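Local coordinates for SspB protein (Streptomyces clavuligerus, PDB 6JUF) that probably acts as a metal-dependent DNA nuclease within the Ssp phosphorothioation-sensing system that defends bacteria against phages, at residues Thr177-Pro182 / Leu198-Arg203; Tyr86-Ala91 / Pro338-Ala343. All coordinates share one frame; numbering follows the deposited sequence. Where two conformers were deposited one is given.

Contact 1: residues Thr177-Pro182 / Leu198-Arg203; sequences TKMYVP and LSCPFR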
loop_
_atom_site.group_PDB
_atom_site.type_symbol
_atom_site.label_atom_id
_atom_site.label_comp_id
_atom_site.label_asym_id
_atom_site.label_seq_id
_atom_site.Cartn_x
_atom_site.Cartn_y
_atom_site.Cartn_z
ATOM N N THR B 177 -0.576 -16.507 -1.642
ATOM C CA THR B 177 0.581 -16.264 -0.760
ATOM C C THR B 177 1.142 -14.847 -0.959
ATOM O O THR B 177 1.330 -14.126 0.019
ATOM C CB THR B 177 1.698 -17.276 -1.070
ATOM O OG1 THR B 177 1.124 -18.597 -1.056
ATOM C CG2 THR B 177 2.788 -17.240 -0.019
ATOM N N LYS B 178 1.357 -14.431 -2.208
ATOM C CA LYS B 178 1.872 -13.090 -2.503
ATOM C C LYS B 178 0.926 -11.985 -2.012
ATOM O O LYS B 178 1.400 -10.894 -1.643
ATOM C CB LYS B 178 2.084 -12.918 -4.054
ATOM C CG LYS B 178 3.315 -13.668 -4.515
ATOM C CD LYS B 178 3.741 -13.256 -5.913
ATOM C CE LYS B 178 3.013 -14.029 -6.949
ATOM N NZ LYS B 178 3.450 -13.475 -8.252
ATOM N N MET B 179 -0.375 -12.271 -1.976
ATOM C CA MET B 179 -1.374 -11.267 -1.614
ATOM C C MET B 179 -1.357 -11.036 -0.090
ATOM O O MET B 179 -1.591 -9.907 0.382
ATOM C CB MET B 179 -2.778 -11.747 -2.051
ATOM C CG MET B 179 -3.933 -10.820 -1.579
ATOM S SD MET B 179 -5.393 -11.259 -2.574
ATOM C CE MET B 179 -6.559 -10.163 -1.786
ATOM N N TYR B 180 -1.172 -12.117 0.687
ATOM C CA TYR B 180 -1.373 -12.006 2.139
ATOM C C TYR B 180 -0.142 -12.072 3.058
ATOM O O TYR B 180 -0.250 -11.683 4.227
ATOM C CB TYR B 180 -2.374 -13.082 2.640
ATOM C CG TYR B 180 -3.774 -12.948 2.052
ATOM C CD1 TYR B 180 -4.640 -11.905 2.496
ATOM C CD2 TYR B 180 -4.238 -13.802 1.062
ATOM C CE1 TYR B 180 -5.919 -11.754 1.917
ATOM C CE2 TYR B 180 -5.492 -13.645 0.505
ATOM C CZ TYR B 180 -6.343 -12.646 0.935
ATOM O OH TYR B 180 -7.594 -12.542 0.384
ATOM N N VAL B 181 0.988 -12.640 2.612
ATOM C CA VAL B 181 2.147 -12.834 3.485
ATOM C C VAL B 181 3.114 -11.630 3.377
ATOM O O VAL B 181 3.113 -10.889 2.380
ATOM C CB VAL B 181 2.940 -14.164 3.204
ATOM C CG1 VAL B 181 1.991 -15.347 3.185
ATOM C CG2 VAL B 181 3.777 -14.075 1.931
ATOM N N PRO B 182 3.917 -11.409 4.435
ATOM C CA PRO B 182 4.860 -10.278 4.362
ATOM C C PRO B 182 5.815 -10.409 3.199
ATOM O O PRO B 182 6.200 -11.533 2.829
ATOM C CB PRO B 182 5.617 -10.337 5.709
ATOM C CG PRO B 182 4.650 -11.081 6.640
ATOM C CD PRO B 182 3.918 -12.079 5.752
ATOM N N LEU B 198 6.396 -6.629 -5.900
ATOM C CA LEU B 198 5.368 -5.581 -5.974
ATOM C C LEU B 198 4.790 -5.358 -4.602
ATOM O O LEU B 198 4.767 -6.261 -3.782
ATOM C CB LEU B 198 4.266 -5.948 -6.971
ATOM C CG LEU B 198 4.863 -6.082 -8.369
ATOM C CD1 LEU B 198 4.172 -7.138 -9.152
ATOM C CD2 LEU B 198 4.864 -4.752 -9.083
ATOM N N SER B 199 4.325 -4.153 -4.337
ATOM C CA SER B 199 3.539 -3.937 -3.135
ATOM C C SER B 199 2.157 -4.638 -3.219
ATOM O O SER B 199 1.637 -4.888 -4.316
ATOM C CB SER B 199 3.350 -2.437 -2.871
ATOM O OG SER B 199 2.622 -1.823 -3.918
ATOM N N CYS B 200 1.613 -5.046 -2.057
ATOM C CA CYS B 200 0.219 -5.544 -2.088
ATOM C C CYS B 200 -0.398 -5.130 -0.773
ATOM O O CYS B 200 0.072 -5.608 0.292
ATOM C CB CYS B 200 0.160 -7.090 -2.219
ATOM S SG CYS B 200 -1.568 -7.568 -2.398
ATOM N N PRO B 201 -1.380 -4.235 -0.806
ATOM C CA PRO B 201 -1.837 -3.632 0.467
ATOM C C PRO B 201 -2.543 -4.635 1.375
ATOM O O PRO B 201 -2.716 -4.390 2.564
ATOM C CB PRO B 201 -2.781 -2.498 0.015
ATOM C CG PRO B 201 -3.252 -2.937 -1.371
ATOM C CD PRO B 201 -2.064 -3.643 -1.991
ATOM N N PHE B 202 -2.898 -5.794 0.834
ATOM C CA PHE B 202 -3.539 -6.808 1.670
ATOM C C PHE B 202 -2.596 -7.471 2.655
ATOM O O PHE B 202 -3.058 -8.090 3.620
ATOM C CB PHE B 202 -4.240 -7.842 0.796
ATOM C CG PHE B 202 -5.387 -7.235 0.008
ATOM C CD1 PHE B 202 -6.648 -7.103 0.591
ATOM C CD2 PHE B 202 -5.163 -6.652 -1.248
ATOM C CE1 PHE B 202 -7.718 -6.546 -0.120
ATOM C CE2 PHE B 202 -6.217 -6.029 -1.935
ATOM C CZ PHE B 202 -7.504 -5.971 -1.356
ATOM N N ARG B 203 -1.280 -7.291 2.442
ATOM C CA ARG B 203 -0.323 -7.840 3.400
ATOM C C ARG B 203 -0.458 -7.187 4.775
ATOM O O ARG B 203 -0.115 -7.800 5.804
ATOM C CB ARG B 203 1.110 -7.748 2.866
ATOM C CG ARG B 203 1.316 -8.487 1.570
ATOM C CD ARG B 203 2.669 -8.140 0.959
ATOM N NE ARG B 203 2.777 -8.861 -0.333
ATOM C CZ ARG B 203 3.450 -8.365 -1.376
ATOM N NH1 ARG B 203 4.092 -7.221 -1.227
ATOM N NH2 ARG B 203 3.529 -9.012 -2.531
HETATM O O HOH W 1 -2.598 -10.469 5.151
HETATM O O HOH W 2 1.095 -10.309 6.161
#
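Arg203 turns its CG anti to its own carbonyl carbon (chi1 -60°) and then runs extended from CG to NE, a course that carries its guanidinium to Lys178 O in the last turn of helix 166-180. Met179, its CG opposite the backbone N (chi1 174°), stretches out likewise to lay CE over the Phe202 ring. At the polar end Arg203 grips Lys178 O side-on: NE approaches at 2.8 Å, nearly in line with the carbonyl, and NH2 at 3.0 Å, tilted from the carbonyl plane. Four residues on is Pro182, which has no N-H to give, and the arginine supplies donors in its place. Arg203 NH1 binds Leu198 O at 2.8 Å, so the guanidinium joins both segments and its rotation is fixed; Cys200 CB lies over the centre of one face. NH1 also forms a salt bridge with Glu204 of the second subunit, which probably balances the charge of this buried arginine.

The apolar side is a CH-pi and Met-aromatic contact, with Met179 CE 3.7 Å from the Phe202 ring centroid; a long, unbranched thioether can set its terminal methyl over the face, with SD more oblique. Cys200, a small side chain, sits with SG 3.6 Å from Met179 O. Two waters donate to Tyr180 O, one bridging to Phe202 O and the other to Arg203 O. Phe202 also packs on Leu110 and Leu113 of helix 107-118. The whole is the C-terminal end of helix 166-180, where an arginine from the following loop binds a last-turn carbonyl at the subunit interface.

Contact 2: residues Tyr86-Ala91 / Pro338-Ala343; sequences YPTWEA and PKLAEA
Lys339 lies across the Tyr86 ring, and this CH-pi contact is one of two apolar interactions that join strand 83-87 to helix 339-350. Lys339 CB stands 3.8 Å from the Tyr86 ring centroid, 16° off the normal and displaced toward the rim. Bent at chi2 (133°), the chain then brings Lys339 CD to the phenol end, 3.2 Å from Tyr86 OH. A lysine suits this place because its methylenes cover the aromatic face while NZ reaches on to a hydrogen bond with Tyr74 O.

The second interaction is aliphatic packing by Leu340. Its branched end fits against the turn of the chain from strand to helix: Leu340 CD2 meets Tyr86 CB at 3.9 Å, and Leu340 CD1 comes 3.3 Å from Pro87 O and 4.1 Å from Thr88 CA. Pro87 O has its polar partner in Trp333 NE1, from helix 330-336, which Leu340 also touches.

A side-chain hydrogen bond organises residues 86-91 themselves. Thr88 OG1 accepts from Ala91 N at 3.2 Å, fixing the first turn of helix 89-95 beside Leu340, and it is also hydrogen-bonded to Lys68 O. Here a threonine N-cap at a strand-to-helix junction is packed against the start of the chain's C-terminal helix.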
loop_
_atom_site.group_PDB
_atom_site.type_symbol
_atom_site.label_atom_id
_atom_site.label_comp_id
_atom_site.label_asym_id
_atom_site.label_seq_id
_atom_site.Cartn_x
_atom_site.Cartn_y
_atom_site.Cartn_z
ATOM N N TYR B 86 -18.615 -2.580 -16.414
ATOM C CA TYR B 86 -19.449 -1.478 -15.899
ATOM C C TYR B 86 -19.107 -1.399 -14.413
ATOM O O TYR B 86 -19.109 -2.416 -13.755
ATOM C CB TYR B 86 -20.922 -1.736 -16.160
ATOM C CG TYR B 86 -21.197 -1.975 -17.628
ATOM C CD1 TYR B 86 -21.492 -0.882 -18.451
ATOM C CD2 TYR B 86 -21.195 -3.271 -18.176
ATOM C CE1 TYR B 86 -21.729 -1.085 -19.823
ATOM C CE2 TYR B 86 -21.402 -3.481 -19.524
ATOM C CZ TYR B 86 -21.708 -2.387 -20.323
ATOM O OH TYR B 86 -21.964 -2.555 -21.644
ATOM N N PRO B 87 -18.848 -0.177 -13.918
ATOM C CA PRO B 87 -18.589 0.021 -12.500
ATOM C C PRO B 87 -19.839 -0.226 -11.609
ATOM O O PRO B 87 -20.943 0.196 -11.960
ATOM C CB PRO B 87 -18.156 1.519 -12.415
ATOM C CG PRO B 87 -18.957 2.192 -13.510
ATOM C CD PRO B 87 -19.027 1.131 -14.626
ATOM N N THR B 88 -19.651 -0.919 -10.463
ATOM C CA THR B 88 -20.752 -1.201 -9.584
ATOM C C THR B 88 -20.998 0.000 -8.707
ATOM O O THR B 88 -20.081 0.864 -8.550
ATOM C CB THR B 88 -20.420 -2.406 -8.705
ATOM O OG1 THR B 88 -19.231 -2.087 -7.953
ATOM C CG2 THR B 88 -20.151 -3.637 -9.528
ATOM N N TRP B 89 -22.141 0.078 -8.082
ATOM C CA TRP B 89 -22.420 1.156 -7.140
ATOM C C TRP B 89 -21.435 1.086 -6.006
ATOM O O TRP B 89 -21.042 2.133 -5.474
ATOM C CB TRP B 89 -23.869 1.025 -6.686
ATOM C CG TRP B 89 -24.240 2.063 -5.629
ATOM C CD1 TRP B 89 -24.815 3.313 -5.838
ATOM C CD2 TRP B 89 -24.066 1.971 -4.165
ATOM N NE1 TRP B 89 -25.052 3.953 -4.644
ATOM C CE2 TRP B 89 -24.575 3.218 -3.607
ATOM C CE3 TRP B 89 -23.519 1.017 -3.320
ATOM C CZ2 TRP B 89 -24.625 3.453 -2.224
ATOM C CZ3 TRP B 89 -23.511 1.267 -1.956
ATOM C CH2 TRP B 89 -24.062 2.452 -1.416
ATOM N N GLU B 90 -21.000 -0.130 -5.606
ATOM C CA GLU B 90 -20.014 -0.219 -4.546
ATOM C C GLU B 90 -18.690 0.461 -4.888
ATOM O O GLU B 90 -18.009 1.056 -4.021
ATOM C CB GLU B 90 -19.778 -1.720 -4.089
ATOM C CG GLU B 90 -20.931 -2.296 -3.286
ATOM C CD GLU B 90 -22.172 -2.653 -4.080
ATOM O OE1 GLU B 90 -22.122 -2.684 -5.379
ATOM O OE2 GLU B 90 -23.171 -2.934 -3.444
ATOM N N ALA B 91 -18.256 0.350 -6.149
ATOM C CA ALA B 91 -17.043 1.015 -6.575
ATOM C C ALA B 91 -17.266 2.542 -6.536
ATOM O O ALA B 91 -16.374 3.273 -6.070
ATOM C CB ALA B 91 -16.643 0.597 -7.991
ATOM N N PRO B 338 -27.515 0.332 -16.868
ATOM C CA PRO B 338 -28.565 -0.692 -16.786
ATOM C C PRO B 338 -28.045 -2.117 -16.963
ATOM O O PRO B 338 -28.686 -3.083 -16.579
ATOM C CB PRO B 338 -29.509 -0.309 -17.909
ATOM C CG PRO B 338 -28.729 0.531 -18.824
ATOM C CD PRO B 338 -27.728 1.296 -17.974
ATOM N N LYS B 339 -26.828 -2.184 -17.518
ATOM C CA LYS B 339 -26.150 -3.521 -17.693
ATOM C C LYS B 339 -25.732 -4.258 -16.420
ATOM O O LYS B 339 -25.710 -5.497 -16.400
ATOM C CB LYS B 339 -25.047 -3.521 -18.724
ATOM C CG LYS B 339 -25.615 -3.734 -20.133
ATOM C CD LYS B 339 -25.091 -2.789 -21.141
ATOM C CE LYS B 339 -26.076 -2.780 -22.329
ATOM N NZ LYS B 339 -26.390 -4.125 -22.889
ATOM N N LEU B 340 -25.536 -3.483 -15.334
ATOM C CA LEU B 340 -25.370 -4.114 -13.975
ATOM C C LEU B 340 -26.520 -5.083 -13.606
ATOM O O LEU B 340 -26.246 -6.208 -13.275
ATOM C CB LEU B 340 -25.231 -3.050 -12.859
ATOM C CG LEU B 340 -24.063 -2.062 -13.048
ATOM C CD1 LEU B 340 -24.053 -0.950 -12.032
ATOM C CD2 LEU B 340 -22.764 -2.854 -12.913
ATOM N N ALA B 341 -27.790 -4.624 -13.655
ATOM C CA ALA B 341 -28.947 -5.467 -13.304
ATOM C C ALA B 341 -29.064 -6.636 -14.320
ATOM O O ALA B 341 -29.463 -7.732 -13.972
ATOM C CB ALA B 341 -30.231 -4.629 -13.223
ATOM N N GLU B 342 -28.733 -6.308 -15.577
ATOM C CA GLU B 342 -28.762 -7.277 -16.679
ATOM C C GLU B 342 -27.813 -8.445 -16.410
ATOM O O GLU B 342 -28.180 -9.619 -16.572
ATOM C CB GLU B 342 -28.475 -6.611 -18.034
ATOM C CG GLU B 342 -29.712 -5.970 -18.653
ATOM C CD GLU B 342 -30.925 -6.878 -18.556
ATOM O OE1 GLU B 342 -30.895 -7.993 -19.138
ATOM O OE2 GLU B 342 -31.913 -6.475 -17.890
ATOM N N ALA B 343 -26.596 -8.093 -15.980
ATOM C CA ALA B 343 -25.648 -9.086 -15.501
ATOM C C ALA B 343 -26.133 -9.934 -14.269
ATOM O O ALA B 343 -26.003 -11.182 -14.242
ATOM C CB ALA B 343 -24.269 -8.428 -15.252
#

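Overall arrangement
The two contacts lie on opposite sides of the chain's centre, their centres 28 Å apart and their nearest atoms about 13 Å from one another. Both are largely buried, and they share no helix or strand. Contact 1 is local, tying the end of one helix to the loop that follows it, whereas contact 2 brings the final helix back to a strand far earlier in the sequence. Their chemistry follows their place: contact 1 is held by arginine, carbonyls and waters as well as by sulfur and aromatic packing, and it reaches the second subunit; contact 2 is joined by aliphatic and CH-pi packing alone, and its segments touch no other chain.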